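Local coordinates for protein cellulose 1,4-beta-cellobiosidase (Thermobifida fusca, PDB 4JJJ) that probably releases cellobiose from cellulose chains, as the family 48 glycoside hydrolase part of a larger secreted enzyme, at residues 60-65 and 633-638; 68-73 and 234-239; 505-510 and 623-628. The protein carries 1 engineered substitution. All coordinates share one frame; numbering follows the deposited sequence.

Contact 1 of 3, residues 60-65 and 633-638; sequences EAYYGR and HDELFG. With ZN (zinc ion), chain S.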
loop_
_atom_site.group_PDB
_atom_site.type_symbol
_atom_site.label_atom_id
_atom_site.label_comp_id
_atom_site.label_asym_id
_atom_site.label_seq_id
_atom_site.Cartn_x
_atom_site.Cartn_y
_atom_site.Cartn_z
ATOM N N GLU A 60 -3.380 16.839 -7.303
ATOM C CA GLU A 60 -3.614 18.242 -6.979
ATOM C C GLU A 60 -2.371 19.015 -6.678
ATOM O O GLU A 60 -2.363 20.225 -6.910
ATOM C CB GLU A 60 -4.677 18.349 -5.841
ATOM C CG GLU A 60 -6.035 17.743 -6.178
ATOM C CD GLU A 60 -6.811 18.363 -7.281
ATOM O OE1 GLU A 60 -6.216 19.087 -8.151
ATOM O OE2 GLU A 60 -8.022 18.049 -7.310
ATOM N N ALA A 61 -1.307 18.327 -6.245
ATOM C CA ALA A 61 -0.067 19.088 -6.012
ATOM C C ALA A 61 0.507 19.530 -7.346
ATOM O O ALA A 61 1.012 20.670 -7.525
ATOM C CB ALA A 61 0.933 18.223 -5.204
ATOM N N TYR A 62 0.520 18.657 -8.346
ATOM C CA TYR A 62 0.954 19.024 -9.706
ATOM C C TYR A 62 0.014 20.061 -10.300
ATOM O O TYR A 62 0.480 20.961 -10.984
ATOM C CB TYR A 62 1.075 17.832 -10.643
ATOM C CG TYR A 62 2.498 17.278 -10.715
ATOM C CD1 TYR A 62 2.792 16.022 -10.242
ATOM C CD2 TYR A 62 3.477 18.046 -11.253
ATOM C CE1 TYR A 62 4.074 15.510 -10.304
ATOM C CE2 TYR A 62 4.788 17.560 -11.299
ATOM C CZ TYR A 62 5.076 16.257 -10.845
ATOM O OH TYR A 62 6.381 15.702 -10.800
ATOM N N TYR A 63 -1.258 20.011 -10.017
ATOM C CA TYR A 63 -2.137 21.082 -10.412
ATOM C C TYR A 63 -1.706 22.416 -9.822
ATOM O O TYR A 63 -1.677 23.441 -10.536
ATOM C CB TYR A 63 -3.604 20.762 -10.079
ATOM C CG TYR A 63 -4.578 21.817 -10.653
ATOM C CD1 TYR A 63 -4.871 21.798 -12.011
ATOM C CD2 TYR A 63 -5.033 22.826 -9.858
ATOM C CE1 TYR A 63 -5.745 22.744 -12.531
ATOM C CE2 TYR A 63 -5.911 23.800 -10.350
ATOM C CZ TYR A 63 -6.231 23.732 -11.681
ATOM O OH TYR A 63 -7.050 24.724 -12.309
ATOM N N GLY A 64 -1.385 22.468 -8.539
ATOM C CA GLY A 64 -0.755 23.652 -7.967
ATOM C C GLY A 64 0.483 24.124 -8.612
ATOM O O GLY A 64 0.691 25.312 -8.807
ATOM N N ARG A 65 1.359 23.210 -8.980
ATOM C CA ARG A 65 2.590 23.565 -9.676
ATOM C C ARG A 65 2.306 24.277 -10.967
ATOM O O ARG A 65 2.884 25.333 -11.271
ATOM C CB ARG A 65 3.473 22.358 -9.977
ATOM C CG ARG A 65 4.762 22.689 -10.705
ATOM C CD ARG A 65 5.639 21.499 -11.102
ATOM N NE ARG A 65 6.896 22.057 -11.597
ATOM C CZ ARG A 65 7.073 22.573 -12.788
ATOM N NH1 ARG A 65 6.223 22.415 -13.819
ATOM N NH2 ARG A 65 8.216 23.211 -12.980
ATOM N N HIS A 633 7.623 15.581 -16.927
ATOM C CA HIS A 633 8.416 15.832 -18.133
ATOM C C HIS A 633 8.687 17.343 -18.244
ATOM O O HIS A 633 9.804 17.746 -18.471
ATOM C CB HIS A 633 7.770 15.297 -19.423
ATOM C CG HIS A 633 8.539 15.707 -20.669
ATOM N ND1 HIS A 633 8.519 16.995 -21.160
ATOM C CD2 HIS A 633 9.357 15.009 -21.475
ATOM C CE1 HIS A 633 9.308 17.062 -22.211
ATOM N NE2 HIS A 633 9.817 15.873 -22.413
ATOM N N ASP A 634 7.660 18.170 -18.117
ATOM C CA ASP A 634 7.921 19.600 -18.293
ATOM C C ASP A 634 8.645 20.242 -17.113
ATOM O O ASP A 634 9.443 21.127 -17.276
ATOM C CB ASP A 634 6.676 20.339 -18.691
ATOM C CG ASP A 634 6.447 20.269 -20.254
ATOM O OD1 ASP A 634 7.079 19.391 -20.969
ATOM O OD2 ASP A 634 5.678 21.149 -20.721
ATOM N N GLU A 635 8.412 19.731 -15.888
ATOM C CA GLU A 635 9.152 20.120 -14.696
ATOM C C GLU A 635 10.642 19.925 -14.908
ATOM O O GLU A 635 11.476 20.831 -14.543
ATOM C CB GLU A 635 8.690 19.236 -13.535
ATOM C CG GLU A 635 9.470 19.442 -12.223
ATOM C CD GLU A 635 8.921 18.552 -11.081
ATOM O OE1 GLU A 635 8.081 17.646 -11.386
ATOM O OE2 GLU A 635 9.493 18.637 -9.965
ATOM N N LEU A 636 11.020 18.806 -15.493
ATOM C CA LEU A 636 12.423 18.394 -15.619
ATOM C C LEU A 636 13.063 18.924 -16.893
ATOM O O LEU A 636 14.251 19.242 -16.853
ATOM C CB LEU A 636 12.553 16.867 -15.641
ATOM C CG LEU A 636 12.103 16.240 -14.324
ATOM C CD1 LEU A 636 12.042 14.764 -14.439
ATOM C CD2 LEU A 636 13.114 16.535 -13.247
ATOM N N PHE A 637 12.255 19.013 -17.980
ATOM C CA PHE A 637 12.842 19.258 -19.299
ATOM C C PHE A 637 12.266 20.464 -19.989
ATOM O O PHE A 637 12.837 20.880 -20.998
ATOM C CB PHE A 637 12.787 18.003 -20.159
ATOM C CG PHE A 637 13.521 16.835 -19.543
ATOM C CD1 PHE A 637 14.881 16.843 -19.387
ATOM C CD2 PHE A 637 12.831 15.741 -19.074
ATOM C CE1 PHE A 637 15.541 15.740 -18.832
ATOM C CE2 PHE A 637 13.476 14.681 -18.510
ATOM C CZ PHE A 637 14.786 14.675 -18.366
ATOM N N GLY A 638 11.194 21.028 -19.461
ATOM C CA GLY A 638 10.683 22.351 -19.939
ATOM C C GLY A 638 9.681 21.931 -20.959
ATOM O O GLY A 638 9.909 20.930 -21.629
HETATM ZN ZN ZN S . 10.839 15.455 -24.089
HETATM O O HOH W 1 9.023 23.720 -15.949
HETATM O O HOH W 2 9.616 15.697 -25.719
#
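Tyr62 reaches across from helix 50-67 and hands its phenolic hydrogen to the carboxylate of Glu635 on helix 620-637, with OH and OE1 2.6 Å apart. The acceptor is met nearly along its C-O axis and lies in the plane of the phenol ring, at its edge, so that OE1 also comes within 3.3 Å of Tyr62 CE2. Ring and carboxylate are turned 70° against each other. Glu635 gets there with a fully stretched chain: CG stands anti to the backbone N (chi1 175°) and the next bond continues the line, which carries the carboxylate straight out toward helix 50-67. Its second oxygen, OE2, accepts from Trp239 on helix 223-242, so the group is held at both oxygens, which probably restricts its rotation.

This is where the last helix of the (alpha/alpha)6 fold comes back against one of the first, bringing the two ends of the chain's helical ring together. Arg65, one turn on from Tyr62, is extended as far as NE and lays one face of its guanidinium over the foot of Glu635, with NH2 3.7 Å from CA. The two flat groups are close to parallel, yet this is not a salt bridge: Arg65 NE stays 4.6 Å from Glu635 OE1, and no N-H points at the oxygen. NH2 instead gives a hydrogen to a water, which passes one on to Asp634 O, while Trp239 makes a cation-pi contact with the same guanidinium. Beyond this, His633 turns to the zinc ion, binding it through NE2 at 2.0 Å together with Glu526; its ND1 donates to Asp634 OD1 in the plane of the imidazole, a second-shell bond that helps to fix the rotation of the ring.

Contact 2 of 3, residues 68-73 and 234-239; sequences GDWKPL and FWAHEW. With ZN (zinc ion), chain B; ZN (zinc ion), chain R; EDO (1,2-ethanediol), chain C.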
loop_
_atom_site.group_PDB
_atom_site.type_symbol
_atom_site.label_atom_id
_atom_site.label_comp_id
_atom_site.label_asym_id
_atom_site.label_seq_id
_atom_site.Cartn_x
_atom_site.Cartn_y
_atom_site.Cartn_z
ATOM N N GLY A 68 -0.557 27.506 -9.992
ATOM C CA GLY A 68 -0.523 28.264 -8.746
ATOM C C GLY A 68 -1.710 28.255 -7.876
ATOM O O GLY A 68 -1.739 28.990 -6.887
ATOM N N ASP A 69 -2.713 27.428 -8.133
ATOM C CA ASP A 69 -3.904 27.315 -7.315
ATOM C C ASP A 69 -3.758 26.099 -6.423
ATOM O O ASP A 69 -3.756 24.949 -6.935
ATOM C CB ASP A 69 -5.140 27.141 -8.172
ATOM C CG ASP A 69 -6.417 26.945 -7.343
ATOM O OD1 ASP A 69 -6.414 27.200 -6.119
ATOM O OD2 ASP A 69 -7.474 26.547 -7.944
ATOM N N TRP A 70 -3.536 26.379 -5.145
ATOM C CA TRP A 70 -3.404 25.346 -4.122
ATOM C C TRP A 70 -4.700 24.927 -3.438
ATOM O O TRP A 70 -4.672 24.069 -2.527
ATOM C CB TRP A 70 -2.285 25.756 -3.128
ATOM C CG TRP A 70 -0.991 25.926 -3.835
ATOM C CD1 TRP A 70 -0.410 27.107 -4.323
ATOM C CD2 TRP A 70 -0.134 24.894 -4.277
ATOM N NE1 TRP A 70 0.738 26.841 -4.956
ATOM C CE2 TRP A 70 0.926 25.475 -4.983
ATOM C CE3 TRP A 70 -0.166 23.494 -4.149
ATOM C CZ2 TRP A 70 1.933 24.726 -5.541
ATOM C CZ3 TRP A 70 0.863 22.769 -4.652
ATOM C CH2 TRP A 70 1.896 23.368 -5.345
ATOM N N LYS A 71 -5.886 25.472 -3.782
ATOM C CA LYS A 71 -7.111 25.106 -3.047
ATOM C C LYS A 71 -7.521 23.658 -3.361
ATOM O O LYS A 71 -7.984 22.962 -2.451
ATOM C CB LYS A 71 -8.308 26.066 -3.326
ATOM C CG LYS A 71 -9.555 25.753 -2.477
ATOM C CD LYS A 71 -10.700 26.752 -2.716
ATOM C CE LYS A 71 -12.068 26.346 -2.203
ATOM N NZ LYS A 71 -12.788 25.436 -3.158
ATOM N N PRO A 72 -7.311 23.169 -4.606
ATOM C CA PRO A 72 -7.691 21.735 -4.783
ATOM C C PRO A 72 -6.853 20.790 -3.902
ATOM O O PRO A 72 -7.404 19.801 -3.366
ATOM C CB PRO A 72 -7.413 21.469 -6.265
ATOM C CG PRO A 72 -7.721 22.835 -6.856
ATOM C CD PRO A 72 -7.060 23.775 -5.909
ATOM N N LEU A 73 -5.585 21.082 -3.698
ATOM C CA LEU A 73 -4.807 20.257 -2.740
ATOM C C LEU A 73 -5.385 20.319 -1.330
ATOM O O LEU A 73 -5.490 19.308 -0.633
ATOM C CB LEU A 73 -3.368 20.705 -2.801
ATOM C CG LEU A 73 -2.384 19.890 -1.936
ATOM C CD1 LEU A 73 -2.409 18.377 -2.346
ATOM C CD2 LEU A 73 -1.020 20.485 -2.003
ATOM N N PHE A 234 6.350 17.126 0.233
ATOM C CA PHE A 234 7.695 17.657 -0.063
ATOM C C PHE A 234 7.675 18.440 -1.363
ATOM O O PHE A 234 8.133 19.569 -1.520
ATOM C CB PHE A 234 8.723 16.546 -0.165
ATOM C CG PHE A 234 9.998 16.987 -0.741
ATOM C CD1 PHE A 234 10.957 17.632 0.019
ATOM C CD2 PHE A 234 10.270 16.782 -2.046
ATOM C CE1 PHE A 234 12.152 18.070 -0.524
ATOM C CE2 PHE A 234 11.429 17.180 -2.621
ATOM C CZ PHE A 234 12.404 17.897 -1.861
ATOM N N TRP A 235 7.056 17.856 -2.376
ATOM C CA TRP A 235 6.973 18.486 -3.697
ATOM C C TRP A 235 6.075 19.695 -3.707
ATOM O O TRP A 235 6.463 20.729 -4.288
ATOM C CB TRP A 235 6.540 17.469 -4.768
ATOM C CG TRP A 235 7.695 16.531 -5.052
ATOM C CD1 TRP A 235 7.764 15.166 -4.753
ATOM C CD2 TRP A 235 8.948 16.892 -5.616
ATOM N NE1 TRP A 235 9.041 14.698 -5.104
ATOM C CE2 TRP A 235 9.750 15.727 -5.685
ATOM C CE3 TRP A 235 9.482 18.088 -6.095
ATOM C CZ2 TRP A 235 11.073 15.744 -6.215
ATOM C CZ3 TRP A 235 10.745 18.114 -6.570
ATOM C CH2 TRP A 235 11.572 16.921 -6.600
ATOM N N ALA A 236 4.932 19.626 -3.040
ATOM C CA ALA A 236 4.054 20.814 -2.951
ATOM C C ALA A 236 4.898 21.968 -2.382
ATOM O O ALA A 236 4.851 23.130 -2.884
ATOM C CB ALA A 236 2.863 20.563 -2.053
ATOM N N HIS A 237 5.707 21.703 -1.357
ATOM C CA HIS A 237 6.589 22.740 -0.723
ATOM C C HIS A 237 7.517 23.328 -1.757
ATOM O O HIS A 237 7.731 24.555 -1.907
ATOM C CB HIS A 237 7.490 22.149 0.385
ATOM C CG HIS A 237 8.533 23.111 0.856
ATOM N ND1 HIS A 237 9.841 22.981 0.532
ATOM C CD2 HIS A 237 8.422 24.268 1.533
ATOM C CE1 HIS A 237 10.513 24.023 0.987
ATOM N NE2 HIS A 237 9.661 24.834 1.567
ATOM N N GLU A 238 8.206 22.455 -2.425
ATOM C CA GLU A 238 9.148 22.907 -3.410
ATOM C C GLU A 238 8.479 23.795 -4.450
ATOM O O GLU A 238 9.028 24.844 -4.827
ATOM C CB GLU A 238 9.893 21.795 -4.117
ATOM C CG GLU A 238 10.705 20.902 -3.134
ATOM C CD GLU A 238 11.909 21.607 -2.527
ATOM O OE1 GLU A 238 12.881 21.841 -3.304
ATOM O OE2 GLU A 238 11.849 21.946 -1.326
ATOM N N TRP A 239 7.344 23.340 -4.984
ATOM C CA TRP A 239 6.683 24.021 -6.094
ATOM C C TRP A 239 6.000 25.311 -5.634
ATOM O O TRP A 239 6.079 26.314 -6.344
ATOM C CB TRP A 239 5.681 23.067 -6.766
ATOM C CG TRP A 239 6.299 21.824 -7.331
ATOM C CD1 TRP A 239 7.513 21.681 -7.901
ATOM C CD2 TRP A 239 5.634 20.537 -7.459
ATOM N NE1 TRP A 239 7.681 20.405 -8.327
ATOM C CE2 TRP A 239 6.531 19.678 -8.086
ATOM C CE3 TRP A 239 4.362 20.043 -7.075
ATOM C CZ2 TRP A 239 6.247 18.324 -8.296
ATOM C CZ3 TRP A 239 4.060 18.698 -7.319
ATOM C CH2 TRP A 239 5.003 17.881 -7.953
HETATM ZN ZN ZN B . 11.312 25.027 2.959
HETATM ZN ZN ZN R . 9.927 26.548 2.938
HETATM C C1 EDO C . 14.726 19.803 -7.008
HETATM O O1 EDO C . 15.812 20.659 -7.398
HETATM C C2 EDO C . 14.200 20.172 -5.646
HETATM O O2 EDO C . 13.262 21.270 -5.686
HETATM O O HOH W 3 11.744 27.353 2.399
HETATM O O HOH W 4 13.380 23.911 3.131
#
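Trp239 N gives its hydrogen to Trp235 O at 2.8 Å, and the indole of Trp239 folds back so that this oxygen sits above one ring face, toward the rim. Across the contact, Trp239 CB lies at the edge of the Trp70 ring, 4.1 Å from Trp70 CH2. The two side chains cross at about a right angle. Trp70 owes its reach to a first torsion that sets CG anti to the carbonyl carbon (chi1 -59°), aiming the six-membered ring at helix 223-242; there Trp70 CZ3 lies 4.0 Å from Ala236 CB. Leu73 closes on the same methyl with CD2, so Ala236 is a small hydrophobic seat shared by two side chains.

Trp70 and Leu73 stand at the sharp turn that joins two successive helices of the (alpha/alpha)6 barrel, 50-67 and 71-83. Gly68 leaves the first with positive phi, and Asp69 OD1 caps the start of the second by accepting from Lys71 N at 3.0 Å. The polar edges of the two tryptophans are satisfied elsewhere, Trp70 NE1 by Gln243 and Trp239 NE1 by Glu635. On helix 223-242 His237 points away from this packing; zinc is modelled at two positions beside its NE2, with Glu340 as a further ligand.

Contact 3 of 3, residues 505-510 and 623-628; sequences LAKTLM and QVEIAT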
loop_
_atom_site.group_PDB
_atom_site.type_symbol
_atom_site.label_atom_id
_atom_site.label_comp_id
_atom_site.label_asym_id
_atom_site.label_seq_id
_atom_site.Cartn_x
_atom_site.Cartn_y
_atom_site.Cartn_z
ATOM N N LEU A 505 7.595 3.931 -14.602
ATOM C CA LEU A 505 8.856 3.607 -15.244
ATOM C C LEU A 505 9.380 4.853 -15.996
ATOM O O LEU A 505 10.546 5.215 -15.861
ATOM C CB LEU A 505 8.673 2.411 -16.174
ATOM C CG LEU A 505 9.914 2.015 -16.977
ATOM C CD1 LEU A 505 11.080 1.735 -16.045
ATOM C CD2 LEU A 505 9.547 0.844 -17.878
ATOM N N ALA A 506 8.520 5.521 -16.730
ATOM C CA ALA A 506 8.892 6.713 -17.457
ATOM C C ALA A 506 9.443 7.751 -16.466
ATOM O O ALA A 506 10.495 8.390 -16.755
ATOM C CB ALA A 506 7.756 7.298 -18.181
ATOM N N LYS A 507 8.777 7.963 -15.310
ATOM C CA LYS A 507 9.280 8.939 -14.350
ATOM C C LYS A 507 10.632 8.552 -13.796
ATOM O O LYS A 507 11.530 9.397 -13.618
ATOM C CB LYS A 507 8.270 9.180 -13.291
ATOM C CG LYS A 507 7.080 10.038 -13.727
ATOM C CD LYS A 507 6.153 10.340 -12.612
ATOM C CE LYS A 507 5.276 9.146 -12.208
ATOM N NZ LYS A 507 4.761 9.280 -10.784
ATOM N N THR A 508 10.748 7.291 -13.410
ATOM C CA THR A 508 11.990 6.837 -12.852
ATOM C C THR A 508 13.143 7.178 -13.781
ATOM O O THR A 508 14.184 7.706 -13.345
ATOM C CB THR A 508 11.967 5.263 -12.658
ATOM O OG1 THR A 508 10.961 4.972 -11.715
ATOM C CG2 THR A 508 13.214 4.738 -12.048
ATOM N N LEU A 509 12.944 6.887 -15.033
ATOM C CA LEU A 509 13.953 7.126 -16.064
ATOM C C LEU A 509 14.240 8.638 -16.284
ATOM O O LEU A 509 15.389 9.025 -16.441
ATOM C CB LEU A 509 13.533 6.451 -17.393
ATOM C CG LEU A 509 13.522 4.888 -17.314
ATOM C CD1 LEU A 509 12.950 4.279 -18.561
ATOM C CD2 LEU A 509 14.894 4.348 -17.055
ATOM N N MET A 510 13.211 9.439 -16.243
ATOM C CA MET A 510 13.355 10.898 -16.411
ATOM C C MET A 510 14.137 11.523 -15.254
ATOM O O MET A 510 15.059 12.309 -15.535
ATOM C CB MET A 510 11.987 11.548 -16.541
ATOM C CG MET A 510 11.413 11.377 -17.968
ATOM S SD MET A 510 9.950 12.392 -18.231
ATOM C CE MET A 510 8.791 11.814 -16.989
ATOM N N GLN A 623 -4.184 6.411 -13.550
ATOM C CA GLN A 623 -4.489 7.604 -14.327
ATOM C C GLN A 623 -3.765 8.804 -13.765
ATOM O O GLN A 623 -3.296 9.660 -14.525
ATOM C CB GLN A 623 -6.004 7.823 -14.409
ATOM C CG GLN A 623 -6.769 6.642 -15.064
ATOM C CD GLN A 623 -6.252 6.368 -16.479
ATOM O OE1 GLN A 623 -6.206 7.281 -17.327
ATOM N NE2 GLN A 623 -5.848 5.166 -16.759
ATOM N N VAL A 624 -3.665 8.912 -12.439
ATOM C CA VAL A 624 -2.848 9.981 -11.811
ATOM C C VAL A 624 -1.394 9.770 -12.150
ATOM O O VAL A 624 -0.674 10.683 -12.534
ATOM C CB VAL A 624 -3.112 10.037 -10.300
ATOM C CG1 VAL A 624 -2.130 10.984 -9.677
ATOM C CG2 VAL A 624 -4.540 10.426 -9.967
ATOM N N GLU A 625 -0.897 8.532 -12.094
ATOM C CA GLU A 625 0.504 8.231 -12.374
ATOM C C GLU A 625 0.863 8.802 -13.723
ATOM O O GLU A 625 1.848 9.506 -13.928
ATOM C CB GLU A 625 0.757 6.700 -12.303
ATOM C CG GLU A 625 2.199 6.380 -12.159
ATOM C CD GLU A 625 2.609 6.176 -10.719
ATOM O OE1 GLU A 625 3.346 6.985 -10.180
ATOM O OE2 GLU A 625 2.165 5.217 -10.038
ATOM N N ILE A 626 -0.033 8.570 -14.702
ATOM C CA ILE A 626 0.151 9.108 -16.041
ATOM C C ILE A 626 0.222 10.673 -16.040
ATOM O O ILE A 626 1.097 11.260 -16.689
ATOM C CB ILE A 626 -0.933 8.593 -17.036
ATOM C CG1 ILE A 626 -0.863 7.075 -17.183
ATOM C CG2 ILE A 626 -0.773 9.270 -18.358
ATOM C CD1 ILE A 626 -2.168 6.533 -17.812
ATOM N N ALA A 627 -0.800 11.284 -15.470
ATOM C CA ALA A 627 -0.811 12.748 -15.360
ATOM C C ALA A 627 0.506 13.238 -14.789
ATOM O O ALA A 627 1.047 14.191 -15.272
ATOM C CB ALA A 627 -1.940 13.223 -14.493
ATOM N N THR A 628 0.970 12.633 -13.701
ATOM C CA THR A 628 2.227 13.081 -13.030
ATOM C C THR A 628 3.424 12.849 -13.960
ATOM O O THR A 628 4.375 13.647 -13.879
ATOM C CB THR A 628 2.437 12.456 -11.675
ATOM O OG1 THR A 628 2.806 11.035 -11.769
ATOM C CG2 THR A 628 1.251 12.722 -10.798
#
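Lys507 sends its ammonium group to the side chains of helix 620-637, where NZ donates to Thr628 OG1 at 2.8 Å and makes a salt bridge with Glu625 OE1, also at 2.8 Å. Everything tight in this buried contact is gathered at that nitrogen. Thr628 OG1 occupies the crowded position between its own backbone N and carbonyl carbon (chi1 72°), from which it also gives its hydrogen to Glu625 O; the hydroxyl accepts from the lysine across the contact and donates within its own helix. Glu625 bends at its second torsion to bring OE1 over, offering the anti lone pair to the lysine. Glu423 adds another carboxylate to NZ, which probably keeps the buried amine charged. An uncharged methionine in place of Lys507 would probably leave Glu423 and Glu625 facing each other without the cation between them. Away from NZ the contact is loose: Met510 starts out toward 623-628 but makes no contact with those residues, packing instead on His633 and Leu636 further along helix 620-637. Between 505-510 and 623-628 the nearest CA atoms, those of Lys507 and Thr628, are 8.3 Å apart.

Helix 50-67 packs on the pair through Trp58, while Tyr55 and Trp420 hydrogen-bond to Glu625 OE2. Since Trp420 lines the glycan pocket, helices 50-67, 416-432, 499-516 and 620-637 all converge on these charges beside the substrate-binding region.

Overall arrangement
All three contacts belong to the helical barrel of the family 48 domain and tie together helices far apart in sequence. Contact 1 joins helix 50-67 to the C-terminal helix 620-637, and the chain it closes off holds contact 2 first and contact 3 later. Contacts 1 and 3 share helix 620-637, their centres about 11 Å apart, with Tyr62 packing on Thr628 and Met510 on His633. The centres of contacts 1 and 2 are about 10 Å apart, and the two touch through Trp239. Contacts 2 and 3 do not touch, with centres about 18 Å apart, so contact 1 bridges them. Zinc ions lie by contacts 1 and 2, while contact 3 is nearer the centre of the chain and close to bound sugar.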